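Local structure of rhizavidin (Rhizobium etli, 3EW1) at residues S23-I28 with G39-R44; N52-L57 with W72-E77. The protein binds biotin with high affinity as a dimer of the avidin family, its natural role beyond biotin binding being unknown. All coordinates share one frame; numbering follows the deposited sequence.

Interaction 1 of 2, residues S23-I28 with G39-R44; sequences SGSTMI and GQYVNR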
loop_
_atom_site.group_PDB
_atom_site.type_symbol
_atom_site.label_atom_id
_atom_site.label_comp_id
_atom_site.label_asym_id
_atom_site.label_seq_id
_atom_site.Cartn_x
_atom_site.Cartn_y
_atom_site.Cartn_z
ATOM N N SER B 23 -17.091 -8.426 -5.367
ATOM C CA SER B 23 -16.696 -9.537 -6.230
ATOM C C SER B 23 -16.560 -10.809 -5.435
ATOM O O SER B 23 -16.271 -11.904 -5.995
ATOM C CB SER B 23 -15.353 -9.237 -6.894
ATOM O OG SER B 23 -15.397 -8.050 -7.650
ATOM N N GLY B 24 -16.727 -10.681 -4.120
ATOM C CA GLY B 24 -16.637 -11.836 -3.246
ATOM C C GLY B 24 -15.249 -12.033 -2.670
ATOM O O GLY B 24 -15.013 -12.960 -1.892
ATOM N N SER B 25 -14.336 -11.135 -3.022
ATOM C CA SER B 25 -13.006 -11.210 -2.449
ATOM C C SER B 25 -13.075 -10.804 -0.986
ATOM O O SER B 25 -13.944 -10.008 -0.600
ATOM C CB SER B 25 -12.041 -10.324 -3.223
ATOM O OG SER B 25 -11.916 -10.815 -4.548
ATOM N N THR B 26 -12.218 -11.408 -0.167
ATOM C CA THR B 26 -12.177 -11.091 1.262
ATOM C C THR B 26 -10.781 -10.661 1.714
ATOM O O THR B 26 -9.739 -11.016 1.096
ATOM C CB THR B 26 -12.648 -12.288 2.115
ATOM O OG1 THR B 26 -11.882 -13.452 1.753
ATOM C CG2 THR B 26 -14.143 -12.553 1.909
ATOM N N MET B 27 -10.745 -9.846 2.754
ATOM C CA MET B 27 -9.499 -9.554 3.393
ATOM C C MET B 27 -9.662 -9.542 4.893
ATOM O O MET B 27 -10.751 -9.229 5.406
ATOM C CB MET B 27 -8.886 -8.261 2.870
ATOM C CG MET B 27 -9.653 -7.014 3.239
ATOM S SD MET B 27 -8.813 -5.543 2.563
ATOM C CE MET B 27 -9.925 -4.249 3.100
ATOM N N ILE B 28 -8.613 -9.922 5.589
ATOM C CA ILE B 28 -8.585 -9.918 7.007
ATOM C C ILE B 28 -7.492 -8.974 7.369
ATOM O O ILE B 28 -6.356 -9.221 6.969
ATOM C CB ILE B 28 -8.279 -11.319 7.573
ATOM C CG1 ILE B 28 -9.434 -12.247 7.189
ATOM C CG2 ILE B 28 -8.087 -11.213 9.103
ATOM C CD1 ILE B 28 -9.334 -13.740 7.605
ATOM N N GLY B 39 -2.305 -7.861 6.872
ATOM C CA GLY B 39 -3.408 -8.766 6.697
ATOM C C GLY B 39 -3.207 -9.728 5.585
ATOM O O GLY B 39 -2.089 -9.906 5.123
ATOM N N GLN B 40 -4.294 -10.315 5.128
ATOM C CA GLN B 40 -4.275 -11.368 4.130
ATOM C C GLN B 40 -5.446 -11.164 3.225
ATOM O O GLN B 40 -6.527 -10.858 3.698
ATOM C CB GLN B 40 -4.330 -12.762 4.774
ATOM C CG GLN B 40 -3.113 -13.114 5.617
ATOM C CD GLN B 40 -1.860 -13.359 4.794
ATOM O OE1 GLN B 40 -1.928 -13.967 3.744
ATOM N NE2 GLN B 40 -0.700 -12.954 5.327
ATOM N N TYR B 41 -5.246 -11.290 1.933
ATOM C CA TYR B 41 -6.302 -11.059 0.980
ATOM C C TYR B 41 -6.564 -12.356 0.209
ATOM O O TYR B 41 -5.620 -13.070 -0.198
ATOM C CB TYR B 41 -5.853 -9.941 0.032
ATOM C CG TYR B 41 -6.915 -9.422 -0.911
ATOM C CD1 TYR B 41 -7.265 -10.119 -2.063
ATOM C CD2 TYR B 41 -7.551 -8.195 -0.655
ATOM C CE1 TYR B 41 -8.273 -9.607 -2.937
ATOM C CE2 TYR B 41 -8.494 -7.682 -1.514
ATOM C CZ TYR B 41 -8.852 -8.391 -2.643
ATOM O OH TYR B 41 -9.810 -7.864 -3.475
ATOM N N VAL B 42 -7.841 -12.672 0.004
ATOM C CA VAL B 42 -8.230 -13.858 -0.780
ATOM C C VAL B 42 -9.077 -13.377 -1.950
ATOM O O VAL B 42 -10.184 -12.835 -1.775
ATOM C CB VAL B 42 -8.988 -14.978 0.020
ATOM C CG1 VAL B 42 -9.233 -16.178 -0.892
ATOM C CG2 VAL B 42 -8.173 -15.435 1.222
ATOM N N ASN B 43 -8.538 -13.536 -3.145
ATOM C CA ASN B 43 -9.169 -13.121 -4.363
ATOM C C ASN B 43 -10.168 -14.181 -4.821
ATOM O O ASN B 43 -9.861 -15.372 -4.816
ATOM C CB ASN B 43 -8.092 -12.892 -5.423
ATOM C CG ASN B 43 -8.656 -12.644 -6.775
ATOM O OD1 ASN B 43 -9.604 -11.847 -6.944
ATOM N ND2 ASN B 43 -8.078 -13.298 -7.785
ATOM N N ARG B 44 -11.365 -13.721 -5.189
ATOM C CA ARG B 44 -12.407 -14.563 -5.755
ATOM C C ARG B 44 -13.056 -13.904 -6.977
ATOM O O ARG B 44 -14.152 -14.301 -7.376
ATOM C CB ARG B 44 -13.462 -14.882 -4.693
ATOM C CG ARG B 44 -12.925 -15.680 -3.547
ATOM C CD ARG B 44 -14.019 -16.129 -2.631
ATOM N NE ARG B 44 -13.437 -16.807 -1.486
ATOM C CZ ARG B 44 -12.986 -16.178 -0.403
ATOM N NH1 ARG B 44 -13.073 -14.860 -0.338
ATOM N NH2 ARG B 44 -12.460 -16.870 0.606
#

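Interaction 2 of 2, residues N52-L57 with W72-E77; sequences NSPYPL and WNNSTE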
loop_
_atom_site.group_PDB
_atom_site.type_symbol
_atom_site.label_atom_id
_atom_site.label_comp_id
_atom_site.label_asym_id
_atom_site.label_seq_id
_atom_site.Cartn_x
_atom_site.Cartn_y
_atom_site.Cartn_z
ATOM N N ASN B 52 -8.597 -18.034 -4.265
ATOM C CA ASN B 52 -8.763 -19.023 -3.198
ATOM C C ASN B 52 -7.519 -19.388 -2.392
ATOM O O ASN B 52 -7.447 -20.483 -1.837
ATOM C CB ASN B 52 -9.367 -20.335 -3.741
ATOM C CG ASN B 52 -10.540 -20.121 -4.652
ATOM O OD1 ASN B 52 -11.515 -19.468 -4.278
ATOM N ND2 ASN B 52 -10.466 -20.684 -5.871
ATOM N N SER B 53 -6.517 -18.514 -2.355
ATOM C CA SER B 53 -5.371 -18.704 -1.452
ATOM C C SER B 53 -4.978 -17.338 -0.892
ATOM O O SER B 53 -5.230 -16.317 -1.545
ATOM C CB SER B 53 -4.170 -19.413 -2.140
ATOM O OG SER B 53 -3.572 -18.612 -3.130
ATOM N N PRO B 54 -4.432 -17.306 0.341
ATOM C CA PRO B 54 -4.228 -15.974 0.945
ATOM C C PRO B 54 -2.944 -15.344 0.483
ATOM O O PRO B 54 -1.915 -16.044 0.425
ATOM C CB PRO B 54 -4.158 -16.263 2.464
ATOM C CG PRO B 54 -3.656 -17.735 2.543
ATOM C CD PRO B 54 -4.027 -18.408 1.243
ATOM N N TYR B 55 -3.028 -14.046 0.194
ATOM C CA TYR B 55 -1.886 -13.217 -0.221
ATOM C C TYR B 55 -1.647 -12.138 0.826
ATOM O O TYR B 55 -2.591 -11.498 1.272
ATOM C CB TYR B 55 -2.191 -12.580 -1.559
ATOM C CG TYR B 55 -2.070 -13.591 -2.653
ATOM C CD1 TYR B 55 -3.160 -14.380 -3.004
ATOM C CD2 TYR B 55 -0.844 -13.810 -3.322
ATOM C CE1 TYR B 55 -3.067 -15.368 -3.996
ATOM C CE2 TYR B 55 -0.771 -14.762 -4.344
ATOM C CZ TYR B 55 -1.886 -15.549 -4.660
ATOM O OH TYR B 55 -1.898 -16.535 -5.617
ATOM N N PRO B 56 -0.387 -11.914 1.217
ATOM C CA PRO B 56 -0.095 -10.869 2.210
ATOM C C PRO B 56 -0.546 -9.503 1.721
ATOM O O PRO B 56 -0.466 -9.157 0.533
ATOM C CB PRO B 56 1.451 -10.908 2.306
ATOM C CG PRO B 56 1.790 -12.362 1.942
ATOM C CD PRO B 56 0.834 -12.640 0.797
ATOM N N LEU B 57 -1.048 -8.723 2.666
ATOM C CA LEU B 57 -1.390 -7.352 2.406
ATOM C C LEU B 57 -0.763 -6.471 3.447
ATOM O O LEU B 57 -0.584 -6.859 4.604
ATOM C CB LEU B 57 -2.913 -7.247 2.392
ATOM C CG LEU B 57 -4.010 -6.489 3.101
ATOM C CD1 LEU B 57 -3.759 -5.228 3.959
ATOM C CD2 LEU B 57 -5.191 -6.335 2.139
ATOM N N TRP B 72 1.062 -10.333 -6.062
ATOM C CA TRP B 72 0.342 -11.561 -6.410
ATOM C C TRP B 72 1.204 -12.851 -6.497
ATOM O O TRP B 72 1.037 -13.663 -7.399
ATOM C CB TRP B 72 -0.513 -11.334 -7.659
ATOM C CG TRP B 72 -1.645 -10.330 -7.355
ATOM C CD1 TRP B 72 -1.712 -9.030 -7.785
ATOM C CD2 TRP B 72 -2.769 -10.534 -6.481
ATOM N NE1 TRP B 72 -2.865 -8.427 -7.265
ATOM C CE2 TRP B 72 -3.520 -9.338 -6.474
ATOM C CE3 TRP B 72 -3.230 -11.621 -5.754
ATOM C CZ2 TRP B 72 -4.722 -9.201 -5.733
ATOM C CZ3 TRP B 72 -4.418 -11.496 -5.020
ATOM C CH2 TRP B 72 -5.129 -10.278 -4.994
ATOM N N ASN B 73 2.067 -13.038 -5.504
ATOM C CA ASN B 73 2.807 -14.277 -5.311
ATOM C C ASN B 73 2.851 -14.612 -3.837
ATOM O O ASN B 73 3.381 -13.841 -3.055
ATOM C CB ASN B 73 4.251 -14.183 -5.863
ATOM C CG ASN B 73 4.964 -15.553 -5.880
ATOM O OD1 ASN B 73 4.382 -16.601 -5.604
ATOM N ND2 ASN B 73 6.233 -15.536 -6.248
ATOM N N ASN B 74 2.284 -15.761 -3.472
ATOM C CA ASN B 74 2.331 -16.289 -2.111
ATOM C C ASN B 74 3.051 -17.677 -2.019
ATOM O O ASN B 74 3.026 -18.303 -0.963
ATOM C CB ASN B 74 0.895 -16.355 -1.552
ATOM C CG ASN B 74 0.007 -17.258 -2.376
ATOM O OD1 ASN B 74 0.464 -17.884 -3.362
ATOM N ND2 ASN B 74 -1.262 -17.342 -1.995
ATOM N N SER B 75 3.667 -18.127 -3.124
ATOM C CA SER B 75 4.307 -19.478 -3.304
ATOM C C SER B 75 3.319 -20.610 -3.595
ATOM O O SER B 75 3.683 -21.750 -3.832
ATOM C CB SER B 75 5.284 -19.886 -2.167
ATOM O OG SER B 75 4.559 -20.324 -1.011
ATOM N N THR B 76 2.031 -20.304 -3.548
ATOM C CA THR B 76 1.024 -21.233 -4.017
ATOM C C THR B 76 0.700 -20.905 -5.478
ATOM O O THR B 76 0.666 -21.794 -6.339
ATOM C CB THR B 76 -0.248 -21.189 -3.134
ATOM O OG1 THR B 76 0.067 -21.754 -1.851
ATOM C CG2 THR B 76 -1.434 -21.998 -3.769
ATOM N N GLU B 77 0.488 -19.629 -5.773
ATOM C CA GLU B 77 0.266 -19.225 -7.153
ATOM C C GLU B 77 0.834 -17.846 -7.345
ATOM O O GLU B 77 0.611 -16.938 -6.526
ATOM C CB GLU B 77 -1.208 -19.311 -7.545
ATOM C CG GLU B 77 -1.502 -19.151 -9.002
ATOM C CD GLU B 77 -2.982 -19.335 -9.339
ATOM O OE1 GLU B 77 -3.715 -19.843 -8.463
ATOM O OE2 GLU B 77 -3.389 -18.945 -10.472
HETATM O O HOH W 1 -4.414 -19.701 -5.532
#

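Interaction 1 of 2, residues S23-I28 with G39-R44
Arg44 reaches back across the hairpin to the start of the strand 26-31, and each step of its side chain has a partner there. CB and CG lie against the carbonyl oxygen of Gly24, and CD comes closest of the aliphatic carbons, 3.4 Å from Gly24 O. CG sits anti to the carbonyl carbon (chi1 -64°) and the chain then runs extended to NE, which brings the guanidinium across to Thr26. At the tip NH1 serves two acceptors: Thr26 OG1 at 2.8 Å from NH1, nearly straight and in the guanidinium plane, and Gly24 O at 3.1 Å from NH1, tilted 18° out of it. Val42 CG1 packs on one face of the group. Cutting the side chain back to an alanine here is likely to leave Thr26 OG1 and Gly24 O without the donor they share. The backbone N of Arg44 is taken by Ser25 OG (N to OG 3.0 Å). Thr26 with Val42 and Ile28 with Gln40 form antiparallel hydrogen-bonded pairs, the shortest link being Val42 N to Thr26 O at 2.7 Å. Between them Met27 and Tyr41, a non-hydrogen-bonded pair, start their side chains on the opposite face of the sheet, where Met27 CB meets Tyr41 CD2 at 3.8 Å. Tyr41 OH packs 3.3 Å from Ser25 CB. Arginine and serine bonds thus extend the pairing past the strand ends, beside two biotin-binding residues, Tyr41 and Asn43.

Interaction 2 of 2, residues N52-L57 with W72-E77
Tyr55 OH donates to the backbone oxygen of Glu77, OH to O 2.7 Å, approaching from above the carbonyl plane and not along a lone pair. The other direct polar link is the amide of Asn74, whose ND2 gives one hydrogen to Pro54 O at 2.8 Å from ND2 and the other to Ser53 OG at 2.9 Å from ND2. Both acceptors lie nearly in the amide plane, so the two bonds fix the rotation of the group. Its other end, Asn74 OD1, accepts from Thr76 N and Glu77 N, which closes an Asx turn and the longer Asx motif inside residues 72-77. One amide therefore shapes its own loop and ties it to residues 53-54. A water between Ser53 OG and Glu77 OE1 adds an indirect link, donating to the carboxylate, while Glu77 OE2 is bonded to Cys50 N.

The fold here is the avidin beta-barrel: 52-57 includes the beginning of strand 54-62, whereas the loop joining strands 65-71 and 78-92 supplies residues 72-77. With CG between the backbone N and the carbonyl carbon (chi1 60°), the Asn74 amide is brought over the Tyr55 ring and stacks on it. The planes are only 8° apart, with ND2 3.2 Å above the ring centre. On the opposite face Trp72 presents its edge, an edge-to-face pair with centroids 5.1 Å apart and planes at 62°; CZ3 comes to 3.7 Å from Tyr55 CD1. Trp72 NE1 is held by Thr83 OG1, and the indole also packs on Ser81, a biotin-binding residue. Further out, Thr76 CG2 rests 4.1 Å from Ser53 OG, and Pro56, beside Asn74 CB, packs on Arg60 of the second subunit.

In the fold
Both interactions belong to one closed antiparallel barrel of eight strands, with centres about 10 Å apart. They come in series along the chain: interaction 1 joins the hairpin strands 26-31 and 36-42, and interaction 2 follows, setting the start of strand 54-62 against the loop between strands 65-71 and 78-92. Strands 36-42 and 54-62 are neighbours in the sheet, and probable backbone hydrogen bonds, Tyr41 N to Tyr55 O and Gly39 O to Leu57 N, join the two contacts directly. Interaction 1 holds the biotin-binding Tyr41 and Asn43; the side chain of Trp72 in interaction 2 approaches that of Tyr41 to about 4 Å, which probably places interaction 2 at the edge of the same biotin site.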